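Local coordinates for protein translation factor SUI1 homolog (Pyrococcus horikoshii, PDB 5ZCY) that probably acts as an archaeal translation initiation factor of the SUI1 family and is likely to bind mRNA, at residues Glu41-Glu45 with Lys46-Leu50; Glu51-Ala54 with Lys55-Ala59. All blocks are in the same frame, centred on the assembly; numbering follows the deposited sequence.

Contacts 1 and 2 follow each other along the chain. The first lies in the loop leaving strand 36-41, the second on helix 50-61, into which that loop runs. Contact 1 is mostly surface: only I43 among its touching residues is buried, and an aspartate holds the loop's shape by accepting backbone N-H groups. Contact 2 is partly buried and two-sided. Its backbone is bonded in the regular helical way, and its side chains divide into a charged outer row and an apolar inner row. The two contacts meet at I53, whose CD1 packs 4.0 Å from CB of F48 and also lies near I43, so loop and helix share one apolar patch.

Contact 1 of 2, residues Glu41-Glu45 with Lys46-Leu50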
ATOM      1  N   GLU A  41       5.135  -0.086  -0.913  1.00 10.63           N
ATOM      2  CA  GLU A  41       6.403   0.628  -1.213  1.00 12.89           C
ATOM      3  C   GLU A  41       6.428   0.953  -2.655  1.00 13.55           C
ATOM      4  O   GLU A  41       5.837   0.332  -3.510  1.00 17.71           O
ATOM      5  CB  GLU A  41       7.601  -0.325  -0.877  1.00 17.12           C
ATOM      6  CG  GLU A  41       9.013   0.112  -0.732  1.00 28.29           C
ATOM      7  CD  GLU A  41       9.737  -1.186  -0.267  1.00 26.37           C
ATOM      8  OE1 GLU A  41       9.911  -1.341   0.900  1.00 33.74           O
ATOM      9  OE2 GLU A  41       9.952  -2.118  -1.113  1.00 40.41           O
ATOM     10  N   GLY A  42       6.955   2.114  -3.014  1.00 13.29           N
ATOM     11  CA  GLY A  42       7.085   2.497  -4.416  1.00 12.28           C
ATOM     12  C   GLY A  42       6.227   3.612  -4.931  1.00 14.36           C
ATOM     13  O   GLY A  42       6.393   4.117  -6.078  1.00 16.90           O
ATOM     14  N   ILE A  43       5.272   4.053  -4.132  1.00 12.42           N
ATOM     15  CA  ILE A  43       4.536   5.259  -4.471  1.00 13.28           C
ATOM     16  C   ILE A  43       5.490   6.441  -4.274  1.00 14.54           C
ATOM     17  O   ILE A  43       6.136   6.539  -3.243  1.00 16.46           O
ATOM     18  CB  ILE A  43       3.308   5.408  -3.627  1.00 13.46           C
ATOM     19  CG1 ILE A  43       2.293   4.332  -3.956  1.00 15.76           C
ATOM     20  CG2 ILE A  43       2.631   6.783  -3.873  1.00 15.02           C
ATOM     21  CD1 ILE A  43       1.128   4.219  -2.983  1.00 17.32           C
ATOM     22  N   ASP A  44       5.564   7.340  -5.251  1.00 17.50           N
ATOM     23  CA  ASP A  44       6.553   8.425  -5.257  1.00 18.49           C
ATOM     24  C   ASP A  44       6.177   9.415  -4.115  1.00 17.65           C
ATOM     25  O   ASP A  44       5.148  10.135  -4.173  1.00 17.39           O
ATOM     26  CB  ASP A  44       6.451   9.090  -6.612  1.00 18.83           C
ATOM     27  CG  ASP A  44       7.451  10.201  -6.815  1.00 26.52           C
ATOM     28  OD1 ASP A  44       7.905  10.804  -5.846  1.00 25.80           O
ATOM     29  OD2 ASP A  44       7.826  10.379  -8.018  1.00 29.25           O
ATOM     30  N   GLU A  45       6.992   9.392  -3.093  1.00 16.45           N
ATOM     31  CA  GLU A  45       6.764  10.128  -1.882  1.00 19.87           C
ATOM     32  C   GLU A  45       6.999  11.639  -2.121  1.00 19.54           C
ATOM     33  O   GLU A  45       6.510  12.451  -1.365  1.00 20.37           O
ATOM     34  CB  GLU A  45       7.559   9.538  -0.736  1.00 27.13           C
ATOM     35  CG  GLU A  45       9.031   9.714  -0.884  1.00 30.61           C
ATOM     36  CD  GLU A  45       9.795   9.235   0.315  1.00 42.12           C
ATOM     37  OE1 GLU A  45      10.750   8.505   0.061  1.00 47.00           O
ATOM     38  OE2 GLU A  45       9.454   9.587   1.475  1.00 50.21           O
ATOM     39  N   LYS A  46       7.729  11.977  -3.175  1.00 18.56           N
ATOM     40  CA  LYS A  46       7.943  13.398  -3.519  1.00 23.06           C
ATOM     41  C   LYS A  46       6.686  13.991  -4.141  1.00 21.67           C
ATOM     42  O   LYS A  46       6.325  15.109  -3.822  1.00 25.21           O
ATOM     43  CB  LYS A  46       9.146  13.571  -4.507  1.00 28.04           C
ATOM     44  CG  LYS A  46       9.418  14.953  -5.077  1.00 37.53           C
ATOM     45  CD  LYS A  46      10.804  15.105  -5.756  1.00 45.18           C
ATOM     46  CE  LYS A  46      10.982  14.316  -7.054  1.00 47.17           C
ATOM     47  NZ  LYS A  46      12.386  14.248  -7.576  1.00 51.00           N
ATOM     48  N   GLU A  47       6.032  13.284  -5.041  1.00 15.71           N
ATOM     49  CA  GLU A  47       4.937  13.750  -5.752  1.00 14.89           C
ATOM     50  C   GLU A  47       3.622  13.639  -4.924  1.00 14.29           C
ATOM     51  O   GLU A  47       2.780  14.454  -5.034  1.00 15.06           O
ATOM     52  CB  GLU A  47       4.731  12.953  -7.063  1.00 20.13           C
ATOM     53  CG  GLU A  47       5.778  12.929  -8.144  1.00 28.34           C
ATOM     54  CD  GLU A  47       5.166  12.376  -9.453  1.00 31.54           C
ATOM     55  OE1 GLU A  47       5.857  11.622 -10.163  1.00 49.45           O
ATOM     56  OE2 GLU A  47       4.002  12.718  -9.738  1.00 35.36           O
ATOM     57  N   PHE A  48       3.478  12.509  -4.185  1.00 13.18           N
ATOM     58  CA  PHE A  48       2.204  12.231  -3.485  1.00 12.83           C
ATOM     59  C   PHE A  48       2.393  12.199  -2.013  1.00 11.95           C
ATOM     60  O   PHE A  48       3.448  12.008  -1.519  1.00 13.03           O
ATOM     61  CB  PHE A  48       1.647  10.861  -3.972  1.00 12.14           C
ATOM     62  CG  PHE A  48       1.614  10.742  -5.522  1.00 14.27           C
ATOM     63  CD1 PHE A  48       0.882  11.624  -6.233  1.00 15.50           C
ATOM     64  CD2 PHE A  48       2.271   9.796  -6.148  1.00 15.06           C
ATOM     65  CE1 PHE A  48       0.868  11.588  -7.620  1.00 16.24           C
ATOM     66  CE2 PHE A  48       2.232   9.726  -7.572  1.00 16.38           C
ATOM     67  CZ  PHE A  48       1.529  10.605  -8.225  1.00 15.19           C
ATOM     68  N   ASP A  49       1.309  12.525  -1.321  1.00 11.46           N
ATOM     69  CA  ASP A  49       1.316  12.615   0.166  1.00 10.61           C
ATOM     70  C   ASP A  49       0.974  11.219   0.705  1.00  9.97           C
ATOM     71  O   ASP A  49      -0.259  10.820   0.740  1.00 10.60           O
ATOM     72  CB  ASP A  49       0.254  13.606   0.603  1.00 12.11           C
ATOM     73  CG  ASP A  49       0.159  13.773   2.050  1.00 12.82           C
ATOM     74  OD1 ASP A  49       0.803  13.054   2.832  1.00 13.26           O
ATOM     75  OD2 ASP A  49      -0.588  14.672   2.465  1.00 14.20           O
ATOM     76  N   LEU A  50       2.000  10.465   1.118  1.00 10.13           N
ATOM     77  CA  LEU A  50       1.716   9.135   1.600  1.00 11.66           C
ATOM     78  C   LEU A  50       0.873   9.122   2.850  1.00 11.07           C
ATOM     79  O   LEU A  50       0.180   8.121   3.075  1.00 11.41           O
ATOM     80  CB  LEU A  50       2.979   8.357   1.898  1.00 12.74           C
ATOM     81  CG  LEU A  50       3.917   8.200   0.737  1.00 14.12           C
ATOM     82  CD1 LEU A  50       5.036   7.253   1.161  1.00 15.55           C
ATOM     83  CD2 LEU A  50       3.232   7.757  -0.533  1.00 17.74           C
TER
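D44 carries its CG anti to the backbone N (chi1 -177°), and this brings OD1 within reach of the N-H groups of K46 and E47, where it builds an Asx motif in the loop between strand 36-41 and helix 50-61. OD1 accepts both N-H groups. The N of K46, at 2.9 Å from OD1 of D44, arrives nearly along the C-O axis, whereas the N of E47, at 3.2 Å from the same OD1 of D44, comes from above the carboxylate plane. The backbone closes the turn with a bond of 2.9 Å from F48 N to D44 O. Aspartate suits the place because its short side chain reaches N-H groups two and three residues on. Its other oxygen faces a second carboxylate: OD2 of D44 lies 3.2 Å from OE1 of E47, two acceptors with the carboxylate planes 71° apart, and this closeness of like charges would probably make one of them easier to protonate. E47 also lays its CB over the centre of one face of the F48 ring, while CG2 of I43 approaches the same ring obliquely. I43 is branched at CB, and its CG2, anti to the backbone N, is the methyl that meets the returning chain. CG2 of I43 stands 3.8 Å from CD2 of F48 and 3.5 Å from CD2 of L50.

Contact 2 of 2, residues Glu51-Ala54 with Lys55-Ala59; sequences EEIA and KKLKA. With NO3 (nitrate ion), chain B.
Helix 50-61 of the SUI1 fold is amphipathic, and E51-A54 and K55-A59 are successive parts of it, joined by four i+4 to i backbone bonds, K55 N to E51 O through K58 N to A54 O, the last 2.9 Å long. On the outer side E52 and K56 run side by side, pointing the same way, yet OE2 of E52 stops 4.1 Å from NZ of K56, beyond a salt bridge. NZ of K56, at the end of a chain extended beyond CG, instead bonds O1 of a nitrate, probably from the crystallisation liquor, at 3.0 Å. K55 bends at chi3 (69°), and a water links its NZ to OE2 of E52. Were E52 replaced by an alanine, that water is likely to lose its anchor, leaving K55 without its bridged partner and K56 with one fewer negative group beside it. On the inner side I53 and L57 lie alongside each other, CG2 of I53 4.0 Å from CD1 of L57, both apolar as a buried row requires. I53 and the small A54 settle on I72 of strand 71-75, I53 also meets L89 and F91 in loops, and K58 sends NZ to the carbonyl of G65, at the start of edge strand 65-68.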
ATOM      1  N   GLU A  51       0.957  10.160   3.709  1.00 11.89           N
ATOM      2  CA  GLU A  51       0.087  10.223   4.902  1.00 12.84           C
ATOM      3  C   GLU A  51      -1.349  10.238   4.523  1.00 12.17           C
ATOM      4  O   GLU A  51      -2.210   9.596   5.118  1.00 12.36           O
ATOM      5  CB  GLU A  51       0.403  11.462   5.772  1.00 14.07           C
ATOM      6  CG  GLU A  51       1.744  11.457   6.447  1.00 17.56           C
ATOM      7  CD  GLU A  51       2.062  12.753   7.271  1.00 20.15           C
ATOM      8  OE1 GLU A  51       1.621  13.839   6.918  1.00 24.81           O
ATOM      9  OE2 GLU A  51       2.744  12.664   8.292  1.00 28.41           O
ATOM     10  N   GLU A  52      -1.658  11.017   3.480  1.00 12.22           N
ATOM     11  CA  GLU A  52      -2.995  11.101   3.039  1.00 10.99           C
ATOM     12  C   GLU A  52      -3.575   9.810   2.447  1.00 10.38           C
ATOM     13  O   GLU A  52      -4.708   9.436   2.679  1.00 11.99           O
ATOM     14  CB  GLU A  52      -3.110  12.335   2.029  1.00 13.50           C
ATOM     15  CG  GLU A  52      -4.374  12.558   1.439  1.00 15.70           C
ATOM     16  CD  GLU A  52      -4.471  13.736   0.395  1.00 14.86           C
ATOM     17  OE1 GLU A  52      -3.463  14.145  -0.314  1.00 16.35           O
ATOM     18  OE2 GLU A  52      -5.676  13.969   0.253  1.00 18.38           O
ATOM     19  N   ILE A  53      -2.723   9.219   1.634  1.00  9.63           N
ATOM     20  CA  ILE A  53      -3.093   7.906   1.038  1.00 10.12           C
ATOM     21  C   ILE A  53      -3.251   6.879   2.135  1.00  9.64           C
ATOM     22  O   ILE A  53      -4.262   6.148   2.075  1.00 10.40           O
ATOM     23  CB  ILE A  53      -2.030   7.454  -0.017  1.00 10.22           C
ATOM     24  CG1 ILE A  53      -2.038   8.484  -1.167  1.00 10.07           C
ATOM     25  CG2 ILE A  53      -2.333   6.037  -0.497  1.00 10.07           C
ATOM     26  CD1 ILE A  53      -0.911   8.355  -2.132  1.00 11.58           C
ATOM     27  N   ALA A  54      -2.381   6.878   3.122  1.00 10.15           N
ATOM     28  CA  ALA A  54      -2.562   5.967   4.259  1.00 10.64           C
ATOM     29  C   ALA A  54      -3.858   6.197   4.961  1.00 12.33           C
ATOM     30  O   ALA A  54      -4.548   5.214   5.279  1.00 11.52           O
ATOM     31  CB  ALA A  54      -1.407   6.021   5.184  1.00 10.62           C
ATOM     32  N   LYS A  55      -4.190   7.459   5.203  1.00 12.42           N
ATOM     33  CA  LYS A  55      -5.475   7.750   5.891  1.00 14.32           C
ATOM     34  C   LYS A  55      -6.640   7.233   5.127  1.00 14.10           C
ATOM     35  O   LYS A  55      -7.607   6.689   5.690  1.00 15.67           O
ATOM     36  CB  LYS A  55      -5.470   9.270   6.178  1.00 16.01           C
ATOM     37  CG  LYS A  55      -6.714   9.889   6.774  1.00 20.59           C
ATOM     38  CD  LYS A  55      -6.695  11.450   6.685  1.00 23.53           C
ATOM     39  CE  LYS A  55      -6.826  11.933   5.235  1.00 32.03           C
ATOM     40  NZ  LYS A  55      -6.598  13.416   5.061  1.00 32.57           N
ATOM     41  N   LYS A  56      -6.693   7.354   3.792  1.00 11.62           N
ATOM     42  CA  LYS A  56      -7.750   6.933   2.968  1.00 12.87           C
ATOM     43  C   LYS A  56      -7.872   5.390   3.041  1.00 14.35           C
ATOM     44  O   LYS A  56      -8.947   4.845   3.090  1.00 14.79           O
ATOM     45  CB  LYS A  56      -7.633   7.383   1.538  1.00 13.01           C
ATOM     46  CG  LYS A  56      -7.838   8.902   1.402  1.00 14.59           C
ATOM     47  CD  LYS A  56      -7.766   9.258  -0.015  1.00 14.83           C
ATOM     48  CE  LYS A  56      -7.885  10.823  -0.178  1.00 17.13           C
ATOM     49  NZ  LYS A  56      -7.844  11.011  -1.641  1.00 17.89           N
ATOM     50  N   LEU A  57      -6.737   4.712   2.932  1.00 12.35           N
ATOM     51  CA  LEU A  57      -6.819   3.243   2.929  1.00 12.42           C
ATOM     52  C   LEU A  57      -7.223   2.789   4.305  1.00 12.47           C
ATOM     53  O   LEU A  57      -8.022   1.785   4.330  1.00 13.98           O
ATOM     54  CB  LEU A  57      -5.394   2.743   2.600  1.00 11.13           C
ATOM     55  CG  LEU A  57      -4.964   2.916   1.173  1.00 11.22           C
ATOM     56  CD1 LEU A  57      -3.478   2.531   1.055  1.00 12.01           C
ATOM     57  CD2 LEU A  57      -5.778   2.251   0.102  1.00 13.43           C
ATOM     58  N   LYS A  58      -6.740   3.370   5.367  1.00 13.05           N
ATOM     59  CA  LYS A  58      -7.100   3.067   6.819  1.00 12.62           C
ATOM     60  C   LYS A  58      -8.617   3.210   6.980  1.00 19.43           C
ATOM     61  O   LYS A  58      -9.256   2.378   7.645  1.00 18.79           O
ATOM     62  CB  LYS A  58      -6.368   3.915   7.864  1.00 14.82           C
ATOM     63  CG  LYS A  58      -4.878   3.529   8.016  1.00 17.20           C
ATOM     64  CD  LYS A  58      -4.036   4.583   8.706  1.00 17.18           C
ATOM     65  CE  LYS A  58      -4.443   4.792  10.168  1.00 21.79           C
ATOM     66  NZ  LYS A  58      -3.575   5.860  10.720  1.00 22.66           N
ATOM     67  N   ALA A  59      -9.181   4.228   6.397  1.00 17.17           N
ATOM     68  CA  ALA A  59     -10.624   4.453   6.533  1.00 18.68           C
ATOM     69  C   ALA A  59     -11.388   3.445   5.755  1.00 19.31           C
ATOM     70  O   ALA A  59     -12.389   2.896   6.304  1.00 22.45           O
ATOM     71  CB  ALA A  59     -10.958   5.887   6.097  1.00 19.25           C
TER
HETATM   72  N   NO3 B 101      -4.494  10.618  -2.591  1.00 17.99           N
HETATM   73  O1  NO3 B 101      -5.357   9.981  -2.943  1.00 12.18           O
HETATM   74  O2  NO3 B 101      -3.265  10.882  -3.230  1.00 21.89           O
HETATM   75  O3  NO3 B 101      -4.598  11.047  -1.309  1.00 25.51           O
HETATM   76  O   HOH W   1      -7.554  13.747   1.951  1.00 37.39           O